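PDB 4F53: SusD homolog from Bacteroides ovatus, which probably binds mucin O-glycans at the cell surface as a SusD/RagB-family outer membrane lipoprotein with a TPR-like helical fold. Local coordinates for residues Tyr302-Tyr314 with Pro455-Gly467. Residues are numbered along the deposited sequence; the frame is centred on the assembly and turned at random.
With GOL (glycerol), chain F.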
# COMPACT_ATOMS: atom_id res chain seq x y z
N TYR A 302 14.55 -0.87 -19.48
CA TYR A 302 13.70 -0.88 -18.28
C TYR A 302 12.67 -1.97 -18.50
O TYR A 302 11.80 -1.82 -19.37
CB TYR A 302 13.05 0.47 -18.02
CG TYR A 302 14.03 1.54 -17.63
CD1 TYR A 302 14.69 1.50 -16.40
CD2 TYR A 302 14.27 2.63 -18.46
CE1 TYR A 302 15.56 2.52 -16.00
CE2 TYR A 302 15.11 3.67 -18.06
CZ TYR A 302 15.76 3.60 -16.83
OH TYR A 302 16.63 4.59 -16.44
N VAL A 303 12.85 -3.12 -17.83
CA VAL A 303 11.97 -4.26 -18.05
C VAL A 303 11.87 -5.09 -16.76
O VAL A 303 12.87 -5.57 -16.23
CB VAL A 303 12.37 -5.09 -19.30
CG1 VAL A 303 13.80 -5.66 -19.21
CG2 VAL A 303 11.33 -6.18 -19.60
N GLY A 304 10.65 -5.21 -16.27
CA GLY A 304 10.37 -5.94 -15.05
C GLY A 304 10.17 -7.42 -15.28
O GLY A 304 10.21 -7.90 -16.42
N LEU A 305 9.96 -8.14 -14.20
CA LEU A 305 9.71 -9.57 -14.25
C LEU A 305 8.19 -9.82 -14.05
O LEU A 305 7.51 -9.05 -13.37
CB LEU A 305 10.56 -10.23 -13.14
CG LEU A 305 10.53 -11.74 -12.98
CD1 LEU A 305 11.16 -12.44 -14.18
CD2 LEU A 305 11.23 -12.13 -11.71
N ARG A 306 7.66 -10.86 -14.69
CA ARG A 306 6.26 -11.22 -14.56
C ARG A 306 5.95 -11.62 -13.11
O ARG A 306 6.73 -12.37 -12.49
CB ARG A 306 5.94 -12.38 -15.53
CG ARG A 306 4.46 -12.78 -15.60
CD ARG A 306 3.61 -11.77 -16.36
NE ARG A 306 2.19 -12.12 -16.30
CZ ARG A 306 1.58 -12.88 -17.19
NH1 ARG A 306 2.23 -13.35 -18.24
NH2 ARG A 306 0.30 -13.19 -17.03
N ARG A 307 4.85 -11.08 -12.55
CA ARG A 307 4.41 -11.44 -11.20
C ARG A 307 3.68 -12.77 -11.26
O ARG A 307 3.03 -13.06 -12.27
CB ARG A 307 3.49 -10.36 -10.60
CG ARG A 307 4.13 -9.00 -10.37
CD ARG A 307 3.09 -7.99 -9.90
NE ARG A 307 2.08 -7.78 -10.95
CZ ARG A 307 0.82 -8.17 -10.89
NH1 ARG A 307 0.33 -8.67 -9.76
NH2 ARG A 307 0.03 -8.02 -11.94
N GLY A 308 3.76 -13.55 -10.18
CA GLY A 308 3.06 -14.82 -10.10
C GLY A 308 3.70 -15.99 -10.82
O GLY A 308 3.00 -16.95 -11.16
N ILE A 309 5.02 -15.95 -11.05
CA ILE A 309 5.74 -17.10 -11.64
C ILE A 309 5.82 -18.16 -10.52
O ILE A 309 6.15 -17.82 -9.39
CB ILE A 309 7.14 -16.72 -12.20
CG1 ILE A 309 7.02 -15.72 -13.38
CG2 ILE A 309 7.93 -17.98 -12.58
CD1 ILE A 309 8.37 -15.02 -13.77
N LEU A 310 5.42 -19.39 -10.81
CA LEU A 310 5.42 -20.45 -9.80
C LEU A 310 6.82 -20.73 -9.35
O LEU A 310 7.75 -20.75 -10.18
CB LEU A 310 4.76 -21.75 -10.34
CG LEU A 310 4.27 -22.78 -9.30
CD1 LEU A 310 2.91 -22.37 -8.67
CD2 LEU A 310 4.10 -24.16 -9.94
N GLN A 311 6.99 -20.93 -8.04
CA GLN A 311 8.27 -21.32 -7.45
C GLN A 311 8.75 -22.58 -8.15
O GLN A 311 7.97 -23.53 -8.30
CB GLN A 311 8.11 -21.53 -5.93
CG GLN A 311 9.42 -21.45 -5.16
CD GLN A 311 9.99 -20.06 -5.00
OE1 GLN A 311 9.33 -19.04 -5.24
NE2 GLN A 311 11.25 -19.99 -4.61
N GLY A 312 9.98 -22.53 -8.66
CA GLY A 312 10.60 -23.63 -9.39
C GLY A 312 10.44 -23.53 -10.89
O GLY A 312 10.94 -24.39 -11.61
N GLN A 313 9.75 -22.49 -11.40
CA GLN A 313 9.47 -22.34 -12.83
C GLN A 313 9.98 -21.01 -13.39
O GLN A 313 9.37 -20.44 -14.30
CB GLN A 313 7.97 -22.49 -13.10
CG GLN A 313 7.51 -23.92 -12.84
CD GLN A 313 6.05 -24.16 -13.10
OE1 GLN A 313 5.24 -23.24 -13.28
NE2 GLN A 313 5.66 -25.42 -13.09
N TYR A 314 11.11 -20.54 -12.87
CA TYR A 314 11.76 -19.31 -13.31
C TYR A 314 12.81 -19.58 -14.34
O TYR A 314 13.54 -20.58 -14.23
CB TYR A 314 12.45 -18.61 -12.14
CG TYR A 314 11.52 -17.91 -11.18
CD1 TYR A 314 10.96 -18.58 -10.10
CD2 TYR A 314 11.24 -16.55 -11.33
CE1 TYR A 314 10.10 -17.93 -9.21
CE2 TYR A 314 10.39 -15.89 -10.45
CZ TYR A 314 9.83 -16.58 -9.39
OH TYR A 314 9.03 -15.93 -8.51
N PRO A 455 -4.89 0.39 -11.34
CA PRO A 455 -4.70 0.24 -12.81
C PRO A 455 -5.01 -1.18 -13.26
O PRO A 455 -5.04 -2.11 -12.44
CB PRO A 455 -3.19 0.56 -12.99
CG PRO A 455 -2.59 -0.01 -11.73
CD PRO A 455 -3.58 0.35 -10.63
N LYS A 456 -5.23 -1.36 -14.55
CA LYS A 456 -5.39 -2.72 -15.09
C LYS A 456 -4.04 -3.44 -14.94
O LYS A 456 -3.00 -2.86 -15.24
CB LYS A 456 -5.88 -2.72 -16.56
CG LYS A 456 -7.20 -1.98 -16.80
CD LYS A 456 -8.38 -2.46 -15.95
CE LYS A 456 -8.87 -3.87 -16.23
NZ LYS A 456 -9.49 -4.00 -17.58
N LEU A 457 -4.04 -4.63 -14.36
CA LEU A 457 -2.84 -5.42 -14.15
C LEU A 457 -2.93 -6.74 -14.91
O LEU A 457 -4.03 -7.19 -15.26
CB LEU A 457 -2.64 -5.73 -12.64
CG LEU A 457 -2.41 -4.56 -11.67
CD1 LEU A 457 -2.47 -5.05 -10.23
CD2 LEU A 457 -1.09 -3.84 -11.97
N MSE A 458 -1.77 -7.36 -15.17
CA MSE A 458 -1.76 -8.68 -15.79
C MSE A 458 -2.17 -9.71 -14.74
O MSE A 458 -1.87 -9.52 -13.56
CB MSE A 458 -0.37 -9.00 -16.35
CG MSE A 458 -0.18 -8.46 -17.74
SE MSE A 458 1.60 -8.75 -18.46
CE MSE A 458 2.58 -7.42 -17.44
N PRO A 459 -2.86 -10.80 -15.09
CA PRO A 459 -3.12 -11.82 -14.07
C PRO A 459 -1.80 -12.52 -13.69
O PRO A 459 -0.81 -12.47 -14.45
CB PRO A 459 -4.09 -12.76 -14.76
CG PRO A 459 -3.73 -12.67 -16.21
CD PRO A 459 -3.33 -11.25 -16.43
N MSE A 460 -1.77 -13.17 -12.53
CA MSE A 460 -0.61 -13.96 -12.08
C MSE A 460 -0.29 -15.03 -13.10
O MSE A 460 -1.21 -15.65 -13.62
CB MSE A 460 -0.87 -14.57 -10.69
CG MSE A 460 -1.08 -13.52 -9.62
SE MSE A 460 0.38 -12.27 -9.41
CE MSE A 460 -0.27 -11.41 -7.73
N ALA A 461 1.01 -15.23 -13.43
CA ALA A 461 1.45 -16.22 -14.43
C ALA A 461 0.95 -17.65 -14.07
O ALA A 461 0.53 -18.40 -14.95
CB ALA A 461 2.96 -16.22 -14.53
N ALA A 462 0.97 -17.98 -12.78
CA ALA A 462 0.52 -19.24 -12.21
C ALA A 462 -0.44 -18.97 -11.04
O ALA A 462 -0.07 -18.35 -10.05
CB ALA A 462 1.71 -20.07 -11.74
N ASN A 463 -1.67 -19.41 -11.19
CA ASN A 463 -2.68 -19.32 -10.15
C ASN A 463 -2.72 -20.69 -9.46
O ASN A 463 -3.24 -21.64 -10.04
CB ASN A 463 -4.04 -18.92 -10.77
CG ASN A 463 -5.17 -18.76 -9.79
OD1 ASN A 463 -5.19 -19.35 -8.71
ND2 ASN A 463 -6.18 -18.01 -10.20
N ALA A 464 -2.08 -20.81 -8.28
CA ALA A 464 -2.05 -22.06 -7.52
C ALA A 464 -3.08 -22.04 -6.35
O ALA A 464 -2.89 -22.71 -5.33
CB ALA A 464 -0.63 -22.33 -7.01
N SER A 465 -4.19 -21.31 -6.53
CA SER A 465 -5.27 -21.24 -5.52
C SER A 465 -6.22 -22.43 -5.58
O SER A 465 -7.06 -22.56 -4.68
CB SER A 465 -6.09 -19.98 -5.70
OG SER A 465 -6.81 -20.03 -6.92
N GLY A 466 -6.12 -23.25 -6.64
CA GLY A 466 -6.99 -24.40 -6.87
C GLY A 466 -8.38 -24.05 -7.38
O GLY A 466 -9.25 -24.91 -7.42
N GLY A 467 -8.59 -22.78 -7.76
CA GLY A 467 -9.86 -22.31 -8.27
C GLY A 467 -10.54 -21.32 -7.35
O GLY A 467 -11.61 -20.77 -7.69
C1 GOL F . -5.59 -9.62 -12.30
O1 GOL F . -5.44 -9.03 -13.60
C2 GOL F . -4.75 -8.96 -11.23
O2 GOL F . -5.56 -8.67 -10.09
C3 GOL F . -3.59 -9.84 -10.80
O3 GOL F . -2.68 -9.10 -9.99
O HOH W 1 1.65 -11.13 -13.57
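Gly308 and Met460 bring their CA atoms to 4.3 Å where two irregular loops of this SusD/RagB-family, TPR-like protein meet, one following helix 288-291 and the other helix 442-452. Two consecutive carbonyls of the first loop receive two consecutive amides of the second: Ala461 N donates to a lone pair of Arg307 O, and Ala462 N reaches Gly308 O at 2.8 Å, tilted from the carbonyl plane. Gly308 has positive phi and no side chain; a CB there would collide with Met460 CB, and its absence lets the chains come this close.

Two arginines extend the grip to the carbonyls before this point. With CG anti to the backbone N (chi1 -175°) and a bend at chi2, Arg306 lays its guanidinium between Ala461 CA over one face and the selenium of selenomethionine Met458 over the other, both offset toward its rim. Its NH2 points almost straight at Pro459 O, 2.9 Å away and near the guanidinium plane. A water accepts from Arg306 NE and donates to both Arg307 O and Pro459 O. A leucine in place of Arg306 would probably leave Pro459 O with one donor fewer and the water without the N-H it accepts.

Arg307 NE forms a salt bridge with Asp266 OD1, while the other oxygen of that carboxylate accepts from Met458 N; Arg307 NH2 makes a weak bond to Met458 O. Selenomethionine Met460 crosses this arginine, its CE 3.5 Å from Arg307 NH1. Farther along, Leu310 CB rests on Ala462 CB and its CD1 on Ala464 CB. A glycerol, probably from crystallisation, accepts from Arg307 NH1 through its O3 at 3.0 Å.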